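Local coordinates for Beta/gamma crystallin domain-containing protein 1 (Homo sapiens, PDB 3CW3) that may suppress malignant melanoma, perhaps through interactions with the cytoskeleton, and is represented here by one of its beta/gamma-crystallin domains, at residues K2-S7 against L35-R40. Residues are numbered along the deposited sequence; the frame is centred on the assembly and turned at random.
Sequences KVVIYS and LIKVVR
Ile36 has both side-chain torsions near -60° (chi1 -57°, chi2 -60°), which folds its CD1 back toward Ile5. That methyl lies alongside the Ile5 side chain, 3.4 Å from Ile5 CG1, a tight approach for two carbons. On the other branch, Ile36 CG2 meets Val3 CG2 at 3.6 Å. Val38 CG2 closes on the same Val3 methyl. These four buried side chains share one face of the sheet. Leu58 and Trp43 add to this layer from the strands of the second sheet.

Strands 2-6 and 33-40 are antiparallel neighbours in the four-stranded sheet. Val4 and Lys37 form a hydrogen-bonded pair with both bonds close to straight; Lys37 N reaches Val4 O at 2.8 Å. Tyr6 and Leu35 pair likewise. At the other end Val39 and Arg40 both face Lys2, a classic beta bulge. Lys2 O takes Val39 N at 2.9 Å and, weakly, Arg40 N at 3.3 Å, while Lys2 N donates to Arg40 O.

The opposite face carries Lys2, Val4 and Tyr6 from one strand and Leu35, Lys37 and Arg40 from the other. Leu35 and Tyr6 lie side by side, pointing the same way, with Leu35 CD2 3.9 Å from Tyr6 CD1. Leu35 O and Lys37 CB sit at the ring edge, near its plane. Val4 CG2 touches Lys37 CB at 3.6 Å; the Lys37 chain then runs on to a salt bridge with Glu62. The Arg40 guanidinium lies across Lys2, with Lys2 CB over the centre of one face.

Both segments belong to the first Greek key motif of this beta/gamma-crystallin domain. Apolar contacts join its buried face to the second sheet. On the other face, the like charges of Lys2 NZ and Arg40 NH1 come within 4.0 Å, so some repulsion is likely, though Arg40 is exposed and water probably screens it.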
ATOM      1  N   LYS A   2     -12.960  -4.857   2.760  1.00 17.27           N
ATOM      2  CA  LYS A   2     -12.854  -3.839   1.728  1.00 16.16           C
ATOM      3  C   LYS A   2     -11.778  -2.825   2.092  1.00 15.96           C
ATOM      4  O   LYS A   2     -11.750  -2.311   3.211  1.00 15.81           O
ATOM      5  CB  LYS A   2     -14.186  -3.095   1.534  1.00 17.53           C
ATOM      6  CG  LYS A   2     -14.083  -1.958   0.511  1.00 18.56           C
ATOM      7  CD  LYS A   2     -15.437  -1.393   0.077  1.00 21.96           C
ATOM      8  CE  LYS A   2     -16.026  -0.440   1.104  1.00 21.40           C
ATOM      9  NZ  LYS A   2     -17.324   0.144   0.637  1.00 21.52           N
ATOM     10  N   VAL A   3     -10.880  -2.559   1.153  1.00 15.37           N
ATOM     11  CA  VAL A   3      -9.834  -1.566   1.367  1.00 14.35           C
ATOM     12  C   VAL A   3      -9.865  -0.648   0.152  1.00 16.05           C
ATOM     13  O   VAL A   3      -9.936  -1.117  -0.985  1.00 14.04           O
ATOM     14  CB  VAL A   3      -8.419  -2.210   1.518  1.00 14.78           C
ATOM     15  CG1 VAL A   3      -8.069  -3.048   0.302  1.00 13.49           C
ATOM     16  CG2 VAL A   3      -7.377  -1.115   1.713  1.00 13.44           C
ATOM     17  N   VAL A   4      -9.865   0.659   0.392  1.00 15.28           N
ATOM     18  CA  VAL A   4      -9.892   1.614  -0.705  1.00 16.77           C
ATOM     19  C   VAL A   4      -8.597   2.399  -0.700  1.00 18.11           C
ATOM     20  O   VAL A   4      -8.040   2.699   0.363  1.00 18.11           O
ATOM     21  CB  VAL A   4     -11.098   2.593  -0.602  1.00 17.71           C
ATOM     22  CG1 VAL A   4     -12.401   1.804  -0.532  1.00 19.09           C
ATOM     23  CG2 VAL A   4     -10.954   3.496   0.610  1.00 19.53           C
ATOM     24  N   ILE A   5      -8.119   2.724  -1.893  1.00 16.29           N
ATOM     25  CA  ILE A   5      -6.877   3.454  -2.044  1.00 15.38           C
ATOM     26  C   ILE A   5      -7.083   4.759  -2.797  1.00 17.40           C
ATOM     27  O   ILE A   5      -7.526   4.762  -3.950  1.00 15.31           O
ATOM     28  CB  ILE A   5      -5.835   2.605  -2.812  1.00 15.60           C
ATOM     29  CG1 ILE A   5      -5.563   1.307  -2.048  1.00 14.26           C
ATOM     30  CG2 ILE A   5      -4.556   3.404  -3.028  1.00 14.19           C
ATOM     31  CD1 ILE A   5      -4.679   0.325  -2.784  1.00 17.89           C
ATOM     32  N   TYR A   6      -6.777   5.868  -2.134  1.00 17.70           N
ATOM     33  CA  TYR A   6      -6.883   7.172  -2.769  1.00 20.68           C
ATOM     34  C   TYR A   6      -5.503   7.479  -3.332  1.00 23.21           C
ATOM     35  O   TYR A   6      -4.565   7.761  -2.588  1.00 20.01           O
ATOM     36  CB  TYR A   6      -7.287   8.242  -1.759  1.00 18.51           C
ATOM     37  CG  TYR A   6      -8.649   8.007  -1.160  1.00 20.47           C
ATOM     38  CD1 TYR A   6      -8.794   7.358   0.067  1.00 20.91           C
ATOM     39  CD2 TYR A   6      -9.800   8.410  -1.832  1.00 21.18           C
ATOM     40  CE1 TYR A   6     -10.057   7.119   0.608  1.00 21.46           C
ATOM     41  CE2 TYR A   6     -11.063   8.173  -1.302  1.00 22.52           C
ATOM     42  CZ  TYR A   6     -11.185   7.529  -0.086  1.00 21.53           C
ATOM     43  OH  TYR A   6     -12.438   7.295   0.432  1.00 25.82           O
ATOM     44  N   SER A   7      -5.390   7.395  -4.652  1.00 28.26           N
ATOM     45  CA  SER A   7      -4.134   7.638  -5.353  1.00 34.97           C
ATOM     46  C   SER A   7      -3.683   9.085  -5.226  1.00 38.45           C
ATOM     47  O   SER A   7      -2.510   9.363  -4.974  1.00 41.12           O
ATOM     48  CB  SER A   7      -4.297   7.289  -6.833  1.00 35.24           C
ATOM     49  OG  SER A   7      -4.958   6.042  -6.984  1.00 39.40           O
ATOM     50  N   LEU A  35      -3.378   7.352   0.355  1.00 16.95           N
ATOM     51  CA  LEU A  35      -4.091   7.052   1.584  1.00 17.33           C
ATOM     52  C   LEU A  35      -4.744   5.688   1.415  1.00 17.27           C
ATOM     53  O   LEU A  35      -5.573   5.496   0.525  1.00 17.93           O
ATOM     54  CB  LEU A  35      -5.160   8.113   1.857  1.00 20.78           C
ATOM     55  CG  LEU A  35      -5.991   7.917   3.128  1.00 22.32           C
ATOM     56  CD1 LEU A  35      -5.091   8.027   4.356  1.00 24.05           C
ATOM     57  CD2 LEU A  35      -7.097   8.962   3.175  1.00 25.27           C
ATOM     58  N   ILE A  36      -4.337   4.739   2.250  1.00 15.09           N
ATOM     59  CA  ILE A  36      -4.890   3.394   2.224  1.00 15.79           C
ATOM     60  C   ILE A  36      -5.912   3.362   3.349  1.00 15.97           C
ATOM     61  O   ILE A  36      -5.565   3.572   4.511  1.00 16.94           O
ATOM     62  CB  ILE A  36      -3.828   2.312   2.531  1.00 16.10           C
ATOM     63  CG1 ILE A  36      -2.657   2.399   1.544  1.00 17.28           C
ATOM     64  CG2 ILE A  36      -4.475   0.936   2.491  1.00 18.47           C
ATOM     65  CD1 ILE A  36      -3.035   2.199   0.090  1.00 19.29           C
ATOM     66  N   LYS A  37      -7.169   3.106   3.008  1.00 14.55           N
ATOM     67  CA  LYS A  37      -8.214   3.065   4.013  1.00 13.56           C
ATOM     68  C   LYS A  37      -8.875   1.698   4.098  1.00 14.48           C
ATOM     69  O   LYS A  37      -9.681   1.331   3.235  1.00 12.10           O
ATOM     70  CB  LYS A  37      -9.273   4.134   3.713  1.00 15.22           C
ATOM     71  CG  LYS A  37     -10.401   4.197   4.738  1.00 18.19           C
ATOM     72  CD  LYS A  37     -11.381   5.323   4.422  1.00 22.52           C
ATOM     73  CE  LYS A  37     -12.535   5.349   5.415  1.00 22.02           C
ATOM     74  NZ  LYS A  37     -12.055   5.569   6.806  1.00 24.39           N
ATOM     75  N   VAL A  38      -8.520   0.931   5.123  1.00 11.50           N
ATOM     76  CA  VAL A  38      -9.141  -0.371   5.307  1.00 12.77           C
ATOM     77  C   VAL A  38     -10.471  -0.060   5.982  1.00 14.62           C
ATOM     78  O   VAL A  38     -10.511   0.350   7.144  1.00 14.21           O
ATOM     79  CB  VAL A  38      -8.294  -1.305   6.213  1.00 13.55           C
ATOM     80  CG1 VAL A  38      -9.095  -2.555   6.569  1.00 11.88           C
ATOM     81  CG2 VAL A  38      -7.015  -1.712   5.492  1.00 11.26           C
ATOM     82  N   VAL A  39     -11.551  -0.232   5.228  1.00 14.44           N
ATOM     83  CA  VAL A  39     -12.897   0.033   5.714  1.00 16.57           C
ATOM     84  C   VAL A  39     -13.356  -1.088   6.635  1.00 16.45           C
ATOM     85  O   VAL A  39     -14.012  -0.850   7.650  1.00 17.62           O
ATOM     86  CB  VAL A  39     -13.878   0.160   4.532  1.00 16.88           C
ATOM     87  CG1 VAL A  39     -15.270   0.427   5.038  1.00 18.49           C
ATOM     88  CG2 VAL A  39     -13.423   1.279   3.603  1.00 20.55           C
ATOM     89  N   ARG A  40     -13.018  -2.316   6.264  1.00 15.64           N
ATOM     90  CA  ARG A  40     -13.366  -3.476   7.066  1.00 16.74           C
ATOM     91  C   ARG A  40     -12.506  -4.658   6.652  1.00 16.66           C
ATOM     92  O   ARG A  40     -12.025  -4.728   5.513  1.00 15.38           O
ATOM     93  CB  ARG A  40     -14.853  -3.816   6.914  1.00 18.22           C
ATOM     94  CG  ARG A  40     -15.321  -3.938   5.484  1.00 19.72           C
ATOM     95  CD  ARG A  40     -16.789  -4.335   5.404  1.00 20.75           C
ATOM     96  NE  ARG A  40     -17.197  -4.501   4.014  1.00 19.85           N
ATOM     97  CZ  ARG A  40     -17.648  -3.521   3.240  1.00 21.15           C
ATOM     98  NH1 ARG A  40     -17.771  -2.287   3.719  1.00 21.29           N
ATOM     99  NH2 ARG A  40     -17.946  -3.771   1.971  1.00 22.64           N
TER